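Local coordinates for protein putative rubredoxin reductase (PDB 3FG2) that probably passes electrons from NADH to a ferredoxin partner through its FAD, serving the cytochrome P450 CYP199A2 system of Rhodopseudomonas palustris, at residues A[4-9]-A[29-34]; A[73-78]-A[89-94]; A[77-82]-A[100-105]. One frame throughout, in Å; residues are numbered along the deposited sequence.

Contact 1. Residues A[4-9]-A[29-34]; sequences VLIAGA and IALIND. With FAD (flavin-adenine dinucleotide), chain B.
Ile6 is held through both its backbone N and its backbone O by strand 29-32: its N donates to Ala30 O at 2.8 Å, and its O accepts from Ile32 N, also at 2.8 Å, each donor lying close to the line of the C=O it meets. Ala30 N to Val4 O and Gly8 N to Ile32 O carry the parallel pairing to its two ends. With CG1 beside the backbone N (chi1 -51°), Ile6 sends CD1 to Ile29 CG2 at 3.9 Å, while its CG2 branch meets Leu31 CD2. That same Leu31 CD2 presses on Ala9 CB at 3.4 Å, tighter than usual. On the other face Leu5 CD1 is pushed to 3.3 Å from Ala30 CB. The two strands and helix 11-22, which packs on Val4, Ile6 and Ile29, form the beta-alpha-beta unit that opens a Rossmann-type dinucleotide-binding domain. Gly8 begins its glycine-rich turn; Gly8 CA comes within 3.3 Å of FAD O4B, where a side chain would collide with the ribose. Asp34, just beyond the second strand, holds the adenosine ribose, as acidic residues near this point of Rossmann-type FAD domains commonly do: Asp34 OD2 accepts from FAD O2B at 2.6 Å, and OD1 forms a salt bridge with Arg78. A water takes the N-H of Ala9, at 2.9 Å from Ala9 N, donates to Asn33 OD1 and is hydrogen-bonded to FAD O3B. The Asn33 amide is held in turn by ND2 bonding to His37 O, and Glu35 also hydrogen-bonds FAD.

Contact 2. Residues A[73-78]-A[89-94]; sequences ELISDR and LLLASG. With FAD (flavin-adenine dinucleotide), chain B.
Asp77 points its carboxylate into the turn at Leu91 to Ser93. OD2 takes the N-H of Ser93 on its syn lone pair at 3.2 Å from Ser93 N, nearly straight at 157°. A second donor, Arg78 N, reaches the same oxygen from above the carboxylate plane, at 3.1 Å from Asp77 OD2. Ala92 N adds a weak bond to it and another, also weak, to Arg78 O at 2.8 Å, tying the backbones together. The first torsion of Asp77 (-144°) is off the staggered positions; Asp77 OD2 comes against Leu91 CB and Asp77 OD1 against Ser93 CB, each at a short 2.9 Å. Ser93 OG bonds Thr95. Leu91 passes obliquely across Asp77, its CD1 3.7 Å from Asp77 CB; more loosely, Leu91 CD1 lies within 4.3 Å of Ile75 CG2. Arg78 runs the other way: chi1 173°, with CG anti to the backbone N, sets CG against FAD N1A, and the extended chain beyond carries the guanidinium on, one face over FAD N6A, which is 4.0 Å from Arg78 CZ. Its NH1 salt-bridges Asp34. The turn after strand 88-91 thus pins the link 76-78, from which Arg78 reaches the adenine site of the FAD domain.

Contact 3. Residues A[77-82]-A[100-105]; sequences DRMVSI and GHLVLA. With FAD (flavin-adenine dinucleotide), chain B.
Met79 and Ile82 belong to the three-stranded antiparallel meander that is inserted in the sequence between strands 72-75 and 101-104 of the FAD-binding Rossmann-type sheet, and they pack on Leu102 and Leu104 of strand 101-104. The strand axes stay 11.5 Å apart and run at 131° to each other, so side chains alone bridge the layers and no hydrogen bond crosses. Met79 CG stands between the backbone N and the carbonyl carbon (chi1 79°), and further bends at chi2 and chi3 bring the thioether down to the parallel sheet. Its CE strikes Leu104 CD2 at 3.3 Å, tighter than normal, the two side chains crossing at about a right angle. Met79 CE also meets Leu102 CD1 at 4.2 Å, here tip to tip. Ile82 reaches Leu102 in the same end-on manner, CD1 to Leu102 CD2 at 3.7 Å. Ala7 and Leu89 line the same apolar layer beside Met79. Nearer the backbone, Met79 CG packs on FAD N6A at 3.3 Å. The backbone of Met79 does separate work. Its N donates to FAD N1A at 3.1 Å and 158°, and its O accepts from FAD N6A, also at 3.1 Å. An alanine in place of Met79 would retain that backbone N and O, but losing CG, SD and CE would probably open a gap beside Leu104 and Ala7 and take away the packing of CG on FAD N6A. Farther along, Val80 and Ser81 form a classic beta bulge opposite Leu90. Because one residue offers both a donor to N1A and an acceptor to N6A, the pairing suits adenine: a base bearing a carbonyl oxygen at the amino position would face an acceptor with an acceptor.

In the fold
The three contacts cluster at the adenosine end of FAD, with centres 7 to 9 Å apart, well away from the flavin ring system. Contacts 1 and 2 share the parallel sheet, since strand 29-32 also pairs with strand 72-75 through a probable bond from Leu31 N to Glu73 O of 2.6 Å. On the other side, Leu5 O and Val103 N, 2.7 Å apart, join contact 1 to contact 3. Contacts 2 and 3 share Asp77 and Arg78, and meet through the pairing of Leu90 with Val80 and Ser81. Asp34 OD1 and Arg78 NH1, 2.7 Å apart, form a salt bridge over one face of the adenine, linking contact 1 to contacts 2 and 3.

Contact 1. Residues A[4-9]-A[29-34]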
loop_
_atom_site.group_PDB
_atom_site.type_symbol
_atom_site.label_atom_id
_atom_site.label_comp_id
_atom_site.label_asym_id
_atom_site.label_seq_id
_atom_site.Cartn_x
_atom_site.Cartn_y
_atom_site.Cartn_z
ATOM N N VAL A 4 20.425 -10.361 13.275
ATOM C CA VAL A 4 19.787 -9.636 12.181
ATOM C C VAL A 4 18.717 -8.765 12.815
ATOM O O VAL A 4 17.772 -9.268 13.429
ATOM C CB VAL A 4 19.106 -10.580 11.166
ATOM C CG1 VAL A 4 18.280 -9.763 10.178
ATOM C CG2 VAL A 4 20.150 -11.393 10.425
ATOM N N LEU A 5 18.873 -7.456 12.672
ATOM C CA LEU A 5 17.923 -6.520 13.250
ATOM C C LEU A 5 16.944 -6.003 12.204
ATOM O O LEU A 5 17.354 -5.481 11.165
ATOM C CB LEU A 5 18.680 -5.348 13.883
ATOM C CG LEU A 5 18.604 -5.191 15.403
ATOM C CD1 LEU A 5 18.734 -6.545 16.085
ATOM C CD2 LEU A 5 19.702 -4.238 15.860
ATOM N N ILE A 6 15.652 -6.157 12.484
ATOM C CA ILE A 6 14.616 -5.690 11.570
ATOM C C ILE A 6 13.919 -4.485 12.180
ATOM O O ILE A 6 13.334 -4.581 13.265
ATOM C CB ILE A 6 13.552 -6.760 11.317
ATOM C CG1 ILE A 6 14.214 -8.078 10.921
ATOM C CG2 ILE A 6 12.614 -6.287 10.219
ATOM C CD1 ILE A 6 13.257 -9.249 10.921
ATOM N N ALA A 7 13.988 -3.358 11.473
ATOM C CA ALA A 7 13.371 -2.104 11.912
ATOM C C ALA A 7 12.046 -1.908 11.195
ATOM O O ALA A 7 12.019 -1.531 10.025
ATOM C CB ALA A 7 14.294 -0.943 11.604
ATOM N N GLY A 8 10.952 -2.148 11.906
ATOM C CA GLY A 8 9.635 -2.021 11.306
ATOM C C GLY A 8 9.015 -3.405 11.288
ATOM O O GLY A 8 9.585 -4.326 10.702
ATOM N N ALA A 9 7.862 -3.559 11.934
ATOM C CA ALA A 9 7.197 -4.857 12.005
ATOM C C ALA A 9 5.832 -4.889 11.323
ATOM O O ALA A 9 4.845 -5.334 11.913
ATOM C CB ALA A 9 7.060 -5.292 13.461
ATOM N N ILE A 29 17.375 -12.961 15.774
ATOM C CA ILE A 29 16.471 -12.120 14.988
ATOM C C ILE A 29 15.609 -11.230 15.877
ATOM O O ILE A 29 14.709 -11.710 16.573
ATOM C CB ILE A 29 15.535 -12.970 14.100
ATOM C CG1 ILE A 29 16.366 -13.838 13.149
ATOM C CG2 ILE A 29 14.596 -12.056 13.315
ATOM C CD1 ILE A 29 15.539 -14.750 12.260
ATOM N N ALA A 30 15.886 -9.930 15.836
ATOM C CA ALA A 30 15.146 -8.957 16.634
ATOM C C ALA A 30 14.248 -8.108 15.741
ATOM O O ALA A 30 14.713 -7.487 14.784
ATOM C CB ALA A 30 16.120 -8.066 17.404
ATOM N N LEU A 31 12.962 -8.080 16.065
ATOM C CA LEU A 31 11.988 -7.328 15.283
ATOM C C LEU A 31 11.516 -6.096 16.052
ATOM O O LEU A 31 10.688 -6.205 16.949
ATOM C CB LEU A 31 10.780 -8.219 14.974
ATOM C CG LEU A 31 10.116 -8.177 13.594
ATOM C CD1 LEU A 31 8.695 -8.728 13.721
ATOM C CD2 LEU A 31 10.083 -6.756 13.052
ATOM N N ILE A 32 12.034 -4.927 15.694
ATOM C CA ILE A 32 11.653 -3.682 16.363
ATOM C C ILE A 32 10.272 -3.217 15.902
ATOM O O ILE A 32 10.079 -2.871 14.735
ATOM C CB ILE A 32 12.685 -2.588 16.070
ATOM C CG1 ILE A 32 14.068 -3.094 16.477
ATOM C CG2 ILE A 32 12.322 -1.304 16.817
ATOM C CD1 ILE A 32 15.213 -2.358 15.826
ATOM N N ASN A 33 9.318 -3.204 16.829
ATOM C CA ASN A 33 7.946 -2.816 16.522
ATOM C C ASN A 33 7.523 -1.563 17.292
ATOM O O ASN A 33 7.306 -1.624 18.504
ATOM C CB ASN A 33 7.022 -3.995 16.854
ATOM C CG ASN A 33 5.575 -3.711 16.539
ATOM O OD1 ASN A 33 5.266 -2.935 15.630
ATOM N ND2 ASN A 33 4.668 -4.358 17.276
ATOM N N ASP A 34 7.390 -0.435 16.589
ATOM C CA ASP A 34 7.018 0.826 17.238
ATOM C C ASP A 34 5.522 1.091 17.402
ATOM O O ASP A 34 5.117 2.233 17.625
ATOM C CB ASP A 34 7.649 2.017 16.510
ATOM C CG ASP A 34 6.960 2.331 15.200
ATOM O OD1 ASP A 34 7.337 3.330 14.549
ATOM O OD2 ASP A 34 6.039 1.577 14.820
HETATM P PA FAD B . 4.073 -1.217 6.758
HETATM O O1A FAD B . 3.557 0.176 6.733
HETATM O O2A FAD B . 3.231 -2.276 6.816
HETATM O O5B FAD B . 4.754 -1.217 8.137
HETATM C C5B FAD B . 5.791 -0.273 8.552
HETATM C C4B FAD B . 5.916 -0.492 10.075
HETATM O O4B FAD B . 7.218 0.072 10.488
HETATM C C3B FAD B . 4.862 0.223 10.940
HETATM O O3B FAD B . 4.252 -0.540 11.934
HETATM C C2B FAD B . 5.609 1.448 11.388
HETATM O O2B FAD B . 5.046 2.069 12.502
HETATM C C1B FAD B . 6.952 0.857 11.696
HETATM N N9A FAD B . 8.094 1.772 11.754
HETATM C C8A FAD B . 8.309 2.878 10.973
HETATM N N7A FAD B . 9.437 3.512 11.272
HETATM C C5A FAD B . 9.990 2.793 12.292
HETATM C C6A FAD B . 11.238 2.977 13.066
HETATM N N6A FAD B . 12.092 3.957 12.875
HETATM N N1A FAD B . 11.462 2.023 14.038
HETATM C C2A FAD B . 10.596 0.981 14.272
HETATM N N3A FAD B . 9.438 0.743 13.612
HETATM C C4A FAD B . 9.176 1.678 12.628
HETATM N N1 FAD B . -1.776 -3.420 -0.462
HETATM C C2 FAD B . -2.309 -4.365 -1.237
HETATM O O2 FAD B . -1.639 -4.997 -1.996
HETATM N N3 FAD B . -3.708 -4.678 -1.201
HETATM C C4 FAD B . -4.576 -4.014 -0.352
HETATM O O4 FAD B . -5.757 -4.311 -0.346
HETATM C C4X FAD B . -4.003 -2.980 0.505
HETATM N N5 FAD B . -4.802 -2.302 1.364
HETATM C C5X FAD B . -4.228 -1.334 2.169
HETATM C C6 FAD B . -5.080 -0.642 3.075
HETATM C C7 FAD B . -4.597 0.334 3.923
HETATM C C7M FAD B . -5.547 1.041 4.869
HETATM C C8 FAD B . -3.171 0.678 3.899
HETATM C C8M FAD B . -2.571 1.734 4.802
HETATM C C9 FAD B . -2.317 0.002 3.003
HETATM C C9A FAD B . -2.830 -0.999 2.143
HETATM N N10 FAD B . -2.004 -1.748 1.204
HETATM C C10 FAD B . -2.554 -2.712 0.407
HETATM C "C1'" FAD B . -0.556 -1.424 1.166
HETATM C "C2'" FAD B . 0.233 -2.347 2.144
HETATM O "O2'" FAD B . -0.337 -2.219 3.428
HETATM C "C3'" FAD B . 1.682 -1.907 2.132
HETATM O "O3'" FAD B . 2.221 -2.077 0.826
HETATM C "C4'" FAD B . 2.481 -2.736 3.123
HETATM O "O4'" FAD B . 1.943 -2.584 4.463
HETATM C "C5'" FAD B . 3.916 -2.268 3.092
HETATM O "O5'" FAD B . 4.703 -3.121 4.163
HETATM P P FAD B . 5.827 -2.484 4.929
HETATM O O1P FAD B . 6.315 -3.665 5.816
HETATM O O2P FAD B . 6.809 -1.901 4.130
HETATM O O3P FAD B . 5.316 -1.407 5.783
HETATM O O HOH W 1 6.218 -1.840 13.556
#

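Contact 2. Residues A[73-78]-A[89-94]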
loop_
_atom_site.group_PDB
_atom_site.type_symbol
_atom_site.label_atom_id
_atom_site.label_comp_id
_atom_site.label_asym_id
_atom_site.label_seq_id
_atom_site.Cartn_x
_atom_site.Cartn_y
_atom_site.Cartn_z
ATOM N N GLU A 73 12.703 -12.321 18.325
ATOM C CA GLU A 73 12.605 -11.372 19.424
ATOM C C GLU A 73 11.782 -10.142 19.050
ATOM O O GLU A 73 12.237 -9.290 18.280
ATOM C CB GLU A 73 14.012 -10.950 19.856
ATOM C CG GLU A 73 14.117 -10.527 21.304
ATOM C CD GLU A 73 15.511 -10.070 21.661
ATOM O OE1 GLU A 73 16.472 -10.818 21.368
ATOM O OE2 GLU A 73 15.643 -8.966 22.235
ATOM N N LEU A 74 10.575 -10.052 19.605
ATOM C CA LEU A 74 9.684 -8.929 19.329
ATOM C C LEU A 74 9.897 -7.800 20.329
ATOM O O LEU A 74 9.395 -7.859 21.452
ATOM C CB LEU A 74 8.231 -9.385 19.387
ATOM C CG LEU A 74 7.249 -8.380 18.793
ATOM C CD1 LEU A 74 7.572 -8.187 17.321
ATOM C CD2 LEU A 74 5.821 -8.876 18.976
ATOM N N ILE A 75 10.625 -6.768 19.914
ATOM C CA ILE A 75 10.923 -5.636 20.786
ATOM C C ILE A 75 9.981 -4.448 20.602
ATOM O O ILE A 75 9.952 -3.819 19.542
ATOM C CB ILE A 75 12.358 -5.123 20.557
ATOM C CG1 ILE A 75 13.358 -6.267 20.720
ATOM C CG2 ILE A 75 12.667 -3.998 21.536
ATOM C CD1 ILE A 75 14.777 -5.868 20.407
ATOM N N SER A 76 9.229 -4.130 21.650
ATOM C CA SER A 76 8.301 -3.009 21.604
ATOM C C SER A 76 9.055 -1.688 21.764
ATOM O O SER A 76 9.091 -1.115 22.853
ATOM C CB SER A 76 7.258 -3.149 22.712
ATOM O OG SER A 76 6.276 -2.134 22.616
ATOM N N ASP A 77 9.662 -1.215 20.677
ATOM C CA ASP A 77 10.416 0.035 20.698
ATOM C C ASP A 77 10.447 0.685 19.314
ATOM O O ASP A 77 9.666 0.323 18.434
ATOM C CB ASP A 77 11.846 -0.221 21.172
ATOM C CG ASP A 77 12.390 0.916 22.015
ATOM O OD1 ASP A 77 11.914 1.074 23.159
ATOM O OD2 ASP A 77 13.280 1.654 21.538
ATOM N N ARG A 78 11.359 1.636 19.125
ATOM C CA ARG A 78 11.496 2.338 17.850
ATOM C C ARG A 78 12.951 2.747 17.600
ATOM O O ARG A 78 13.619 3.228 18.512
ATOM C CB ARG A 78 10.614 3.591 17.863
ATOM C CG ARG A 78 10.790 4.504 16.666
ATOM C CD ARG A 78 10.098 5.846 16.890
ATOM N NE ARG A 78 10.262 6.754 15.752
ATOM C CZ ARG A 78 9.623 6.629 14.591
ATOM N NH1 ARG A 78 8.762 5.634 14.404
ATOM N NH2 ARG A 78 9.852 7.495 13.610
ATOM N N LEU A 89 22.437 -0.311 16.494
ATOM C CA LEU A 89 21.117 0.255 16.264
ATOM C C LEU A 89 20.713 0.975 17.545
ATOM O O LEU A 89 20.597 0.364 18.606
ATOM C CB LEU A 89 20.129 -0.877 15.937
ATOM C CG LEU A 89 18.775 -0.620 15.264
ATOM C CD1 LEU A 89 17.880 0.192 16.173
ATOM C CD2 LEU A 89 18.993 0.087 13.943
ATOM N N LEU A 90 20.508 2.281 17.429
ATOM C CA LEU A 90 20.141 3.124 18.559
ATOM C C LEU A 90 18.622 3.279 18.660
ATOM O O LEU A 90 18.007 3.946 17.833
ATOM C CB LEU A 90 20.804 4.491 18.375
ATOM C CG LEU A 90 21.040 5.422 19.566
ATOM C CD1 LEU A 90 21.988 6.533 19.121
ATOM C CD2 LEU A 90 19.725 5.997 20.086
ATOM N N LEU A 91 18.020 2.663 19.672
ATOM C CA LEU A 91 16.574 2.752 19.858
ATOM C C LEU A 91 16.203 4.048 20.568
ATOM O O LEU A 91 17.075 4.822 20.964
ATOM C CB LEU A 91 16.053 1.570 20.684
ATOM C CG LEU A 91 16.263 0.135 20.202
ATOM C CD1 LEU A 91 15.472 -0.801 21.110
ATOM C CD2 LEU A 91 15.805 -0.014 18.765
ATOM N N ALA A 92 14.901 4.272 20.738
ATOM C CA ALA A 92 14.406 5.474 21.399
ATOM C C ALA A 92 14.344 5.292 22.913
ATOM O O ALA A 92 14.385 6.264 23.663
ATOM C CB ALA A 92 13.028 5.830 20.862
ATOM N N SER A 93 14.238 4.045 23.358
ATOM C CA SER A 93 14.178 3.747 24.783
ATOM C C SER A 93 15.524 4.053 25.423
ATOM O O SER A 93 15.676 3.974 26.644
ATOM C CB SER A 93 13.845 2.271 25.003
ATOM O OG SER A 93 14.833 1.440 24.414
ATOM N N GLY A 94 16.498 4.400 24.587
ATOM C CA GLY A 94 17.829 4.700 25.079
ATOM C C GLY A 94 18.731 3.498 24.877
ATOM O O GLY A 94 19.955 3.622 24.812
HETATM P PA FAD B . 4.073 -1.217 6.758
HETATM O O1A FAD B . 3.557 0.176 6.733
HETATM O O2A FAD B . 3.231 -2.276 6.816
HETATM O O5B FAD B . 4.754 -1.217 8.137
HETATM C C5B FAD B . 5.791 -0.273 8.552
HETATM C C4B FAD B . 5.916 -0.492 10.075
HETATM O O4B FAD B . 7.218 0.072 10.488
HETATM C C3B FAD B . 4.862 0.223 10.940
HETATM O O3B FAD B . 4.252 -0.540 11.934
HETATM C C2B FAD B . 5.609 1.448 11.388
HETATM O O2B FAD B . 5.046 2.069 12.502
HETATM C C1B FAD B . 6.952 0.857 11.696
HETATM N N9A FAD B . 8.094 1.772 11.754
HETATM C C8A FAD B . 8.309 2.878 10.973
HETATM N N7A FAD B . 9.437 3.512 11.272
HETATM C C5A FAD B . 9.990 2.793 12.292
HETATM C C6A FAD B . 11.238 2.977 13.066
HETATM N N6A FAD B . 12.092 3.957 12.875
HETATM N N1A FAD B . 11.462 2.023 14.038
HETATM C C2A FAD B . 10.596 0.981 14.272
HETATM N N3A FAD B . 9.438 0.743 13.612
HETATM C C4A FAD B . 9.176 1.678 12.628
HETATM N N1 FAD B . -1.776 -3.420 -0.462
HETATM C C2 FAD B . -2.309 -4.365 -1.237
HETATM O O2 FAD B . -1.639 -4.997 -1.996
HETATM N N3 FAD B . -3.708 -4.678 -1.201
HETATM C C4 FAD B . -4.576 -4.014 -0.352
HETATM O O4 FAD B . -5.757 -4.311 -0.346
HETATM C C4X FAD B . -4.003 -2.980 0.505
HETATM N N5 FAD B . -4.802 -2.302 1.364
HETATM C C5X FAD B . -4.228 -1.334 2.169
HETATM C C6 FAD B . -5.080 -0.642 3.075
HETATM C C7 FAD B . -4.597 0.334 3.923
HETATM C C7M FAD B . -5.547 1.041 4.869
HETATM C C8 FAD B . -3.171 0.678 3.899
HETATM C C8M FAD B . -2.571 1.734 4.802
HETATM C C9 FAD B . -2.317 0.002 3.003
HETATM C C9A FAD B . -2.830 -0.999 2.143
HETATM N N10 FAD B . -2.004 -1.748 1.204
HETATM C C10 FAD B . -2.554 -2.712 0.407
HETATM C "C1'" FAD B . -0.556 -1.424 1.166
HETATM C "C2'" FAD B . 0.233 -2.347 2.144
HETATM O "O2'" FAD B . -0.337 -2.219 3.428
HETATM C "C3'" FAD B . 1.682 -1.907 2.132
HETATM O "O3'" FAD B . 2.221 -2.077 0.826
HETATM C "C4'" FAD B . 2.481 -2.736 3.123
HETATM O "O4'" FAD B . 1.943 -2.584 4.463
HETATM C "C5'" FAD B . 3.916 -2.268 3.092
HETATM O "O5'" FAD B . 4.703 -3.121 4.163
HETATM P P FAD B . 5.827 -2.484 4.929
HETATM O O1P FAD B . 6.315 -3.665 5.816
HETATM O O2P FAD B . 6.809 -1.901 4.130
HETATM O O3P FAD B . 5.316 -1.407 5.783
#

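Contact 3. Residues A[77-82]-A[100-105]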
loop_
_atom_site.group_PDB
_atom_site.type_symbol
_atom_site.label_atom_id
_atom_site.label_comp_id
_atom_site.label_asym_id
_atom_site.label_seq_id
_atom_site.Cartn_x
_atom_site.Cartn_y
_atom_site.Cartn_z
ATOM N N ASP A 77 9.662 -1.215 20.677
ATOM C CA ASP A 77 10.416 0.035 20.698
ATOM C C ASP A 77 10.447 0.685 19.314
ATOM O O ASP A 77 9.666 0.323 18.434
ATOM C CB ASP A 77 11.846 -0.221 21.172
ATOM C CG ASP A 77 12.390 0.916 22.015
ATOM O OD1 ASP A 77 11.914 1.074 23.159
ATOM O OD2 ASP A 77 13.280 1.654 21.538
ATOM N N ARG A 78 11.359 1.636 19.125
ATOM C CA ARG A 78 11.496 2.338 17.850
ATOM C C ARG A 78 12.951 2.747 17.600
ATOM O O ARG A 78 13.619 3.228 18.512
ATOM C CB ARG A 78 10.614 3.591 17.863
ATOM C CG ARG A 78 10.790 4.504 16.666
ATOM C CD ARG A 78 10.098 5.846 16.890
ATOM N NE ARG A 78 10.262 6.754 15.752
ATOM C CZ ARG A 78 9.623 6.629 14.591
ATOM N NH1 ARG A 78 8.762 5.634 14.404
ATOM N NH2 ARG A 78 9.852 7.495 13.610
ATOM N N MET A 79 13.452 2.552 16.381
ATOM C CA MET A 79 14.826 2.959 16.096
ATOM C C MET A 79 14.801 4.451 15.797
ATOM O O MET A 79 13.860 4.949 15.177
ATOM C CB MET A 79 15.430 2.190 14.904
ATOM C CG MET A 79 15.015 2.655 13.508
ATOM S SD MET A 79 16.406 2.660 12.301
ATOM C CE MET A 79 16.563 1.019 11.943
ATOM N N VAL A 80 15.825 5.162 16.257
ATOM C CA VAL A 80 15.912 6.600 16.048
ATOM C C VAL A 80 17.219 7.002 15.376
ATOM O O VAL A 80 17.312 8.072 14.777
ATOM C CB VAL A 80 15.809 7.352 17.383
ATOM C CG1 VAL A 80 14.440 7.125 18.003
ATOM C CG2 VAL A 80 16.894 6.867 18.332
ATOM N N SER A 81 18.222 6.135 15.472
ATOM C CA SER A 81 19.528 6.411 14.890
ATOM C C SER A 81 20.267 5.136 14.498
ATOM O O SER A 81 20.016 4.067 15.049
ATOM C CB SER A 81 20.375 7.200 15.892
ATOM O OG SER A 81 21.691 7.397 15.404
ATOM N N ILE A 82 21.184 5.257 13.548
ATOM C CA ILE A 82 21.964 4.111 13.101
ATOM C C ILE A 82 23.466 4.406 13.092
ATOM O O ILE A 82 23.924 5.329 12.410
ATOM C CB ILE A 82 21.567 3.680 11.682
ATOM C CG1 ILE A 82 20.090 3.291 11.647
ATOM C CG2 ILE A 82 22.439 2.512 11.238
ATOM C CD1 ILE A 82 19.591 2.989 10.262
ATOM N N GLY A 100 24.471 -7.801 12.925
ATOM C CA GLY A 100 25.331 -8.390 11.918
ATOM C C GLY A 100 24.848 -7.778 10.618
ATOM O O GLY A 100 25.630 -7.261 9.815
ATOM N N HIS A 101 23.533 -7.836 10.422
ATOM C CA HIS A 101 22.897 -7.260 9.246
ATOM C C HIS A 101 21.626 -6.544 9.695
ATOM O O HIS A 101 20.862 -7.060 10.521
ATOM C CB HIS A 101 22.564 -8.342 8.214
ATOM C CG HIS A 101 22.357 -7.803 6.831
ATOM N ND1 HIS A 101 21.203 -7.154 6.448
ATOM C CD2 HIS A 101 23.187 -7.750 5.763
ATOM C CE1 HIS A 101 21.332 -6.723 5.206
ATOM N NE2 HIS A 101 22.527 -7.070 4.768
ATOM N N LEU A 102 21.421 -5.346 9.159
ATOM C CA LEU A 102 20.259 -4.521 9.489
ATOM C C LEU A 102 19.257 -4.467 8.337
ATOM O O LEU A 102 19.616 -4.147 7.201
ATOM C CB LEU A 102 20.712 -3.096 9.838
ATOM C CG LEU A 102 19.621 -2.041 10.055
ATOM C CD1 LEU A 102 18.698 -2.483 11.176
ATOM C CD2 LEU A 102 20.261 -0.693 10.385
ATOM N N VAL A 103 18.002 -4.782 8.638
ATOM C CA VAL A 103 16.942 -4.755 7.635
ATOM C C VAL A 103 15.973 -3.605 7.922
ATOM O O VAL A 103 15.322 -3.570 8.969
ATOM C CB VAL A 103 16.152 -6.089 7.616
ATOM C CG1 VAL A 103 14.925 -5.963 6.729
ATOM C CG2 VAL A 103 17.042 -7.214 7.110
ATOM N N LEU A 104 15.889 -2.661 6.989
ATOM C CA LEU A 104 14.991 -1.514 7.133
ATOM C C LEU A 104 13.664 -1.806 6.446
ATOM O O LEU A 104 13.615 -2.023 5.233
ATOM C CB LEU A 104 15.617 -0.257 6.525
ATOM C CG LEU A 104 16.923 0.178 7.192
ATOM C CD1 LEU A 104 17.471 1.426 6.517
ATOM C CD2 LEU A 104 16.662 0.428 8.680
ATOM N N ALA A 105 12.598 -1.828 7.242
ATOM C CA ALA A 105 11.251 -2.092 6.748
ATOM C C ALA A 105 10.337 -1.120 7.483
ATOM O O ALA A 105 9.345 -1.513 8.099
ATOM C CB ALA A 105 10.856 -3.527 7.054
HETATM P PA FAD B . 4.073 -1.217 6.758
HETATM O O1A FAD B . 3.557 0.176 6.733
HETATM O O2A FAD B . 3.231 -2.276 6.816
HETATM O O5B FAD B . 4.754 -1.217 8.137
HETATM C C5B FAD B . 5.791 -0.273 8.552
HETATM C C4B FAD B . 5.916 -0.492 10.075
HETATM O O4B FAD B . 7.218 0.072 10.488
HETATM C C3B FAD B . 4.862 0.223 10.940
HETATM O O3B FAD B . 4.252 -0.540 11.934
HETATM C C2B FAD B . 5.609 1.448 11.388
HETATM O O2B FAD B . 5.046 2.069 12.502
HETATM C C1B FAD B . 6.952 0.857 11.696
HETATM N N9A FAD B . 8.094 1.772 11.754
HETATM C C8A FAD B . 8.309 2.878 10.973
HETATM N N7A FAD B . 9.437 3.512 11.272
HETATM C C5A FAD B . 9.990 2.793 12.292
HETATM C C6A FAD B . 11.238 2.977 13.066
HETATM N N6A FAD B . 12.092 3.957 12.875
HETATM N N1A FAD B . 11.462 2.023 14.038
HETATM C C2A FAD B . 10.596 0.981 14.272
HETATM N N3A FAD B . 9.438 0.743 13.612
HETATM C C4A FAD B . 9.176 1.678 12.628
HETATM N N1 FAD B . -1.776 -3.420 -0.462
HETATM C C2 FAD B . -2.309 -4.365 -1.237
HETATM O O2 FAD B . -1.639 -4.997 -1.996
HETATM N N3 FAD B . -3.708 -4.678 -1.201
HETATM C C4 FAD B . -4.576 -4.014 -0.352
HETATM O O4 FAD B . -5.757 -4.311 -0.346
HETATM C C4X FAD B . -4.003 -2.980 0.505
HETATM N N5 FAD B . -4.802 -2.302 1.364
HETATM C C5X FAD B . -4.228 -1.334 2.169
HETATM C C6 FAD B . -5.080 -0.642 3.075
HETATM C C7 FAD B . -4.597 0.334 3.923
HETATM C C7M FAD B . -5.547 1.041 4.869
HETATM C C8 FAD B . -3.171 0.678 3.899
HETATM C C8M FAD B . -2.571 1.734 4.802
HETATM C C9 FAD B . -2.317 0.002 3.003
HETATM C C9A FAD B . -2.830 -0.999 2.143
HETATM N N10 FAD B . -2.004 -1.748 1.204
HETATM C C10 FAD B . -2.554 -2.712 0.407
HETATM C "C1'" FAD B . -0.556 -1.424 1.166
HETATM C "C2'" FAD B . 0.233 -2.347 2.144
HETATM O "O2'" FAD B . -0.337 -2.219 3.428
HETATM C "C3'" FAD B . 1.682 -1.907 2.132
HETATM O "O3'" FAD B . 2.221 -2.077 0.826
HETATM C "C4'" FAD B . 2.481 -2.736 3.123
HETATM O "O4'" FAD B . 1.943 -2.584 4.463
HETATM C "C5'" FAD B . 3.916 -2.268 3.092
HETATM O "O5'" FAD B . 4.703 -3.121 4.163
HETATM P P FAD B . 5.827 -2.484 4.929
HETATM O O1P FAD B . 6.315 -3.665 5.816
HETATM O O2P FAD B . 6.809 -1.901 4.130
HETATM O O3P FAD B . 5.316 -1.407 5.783
#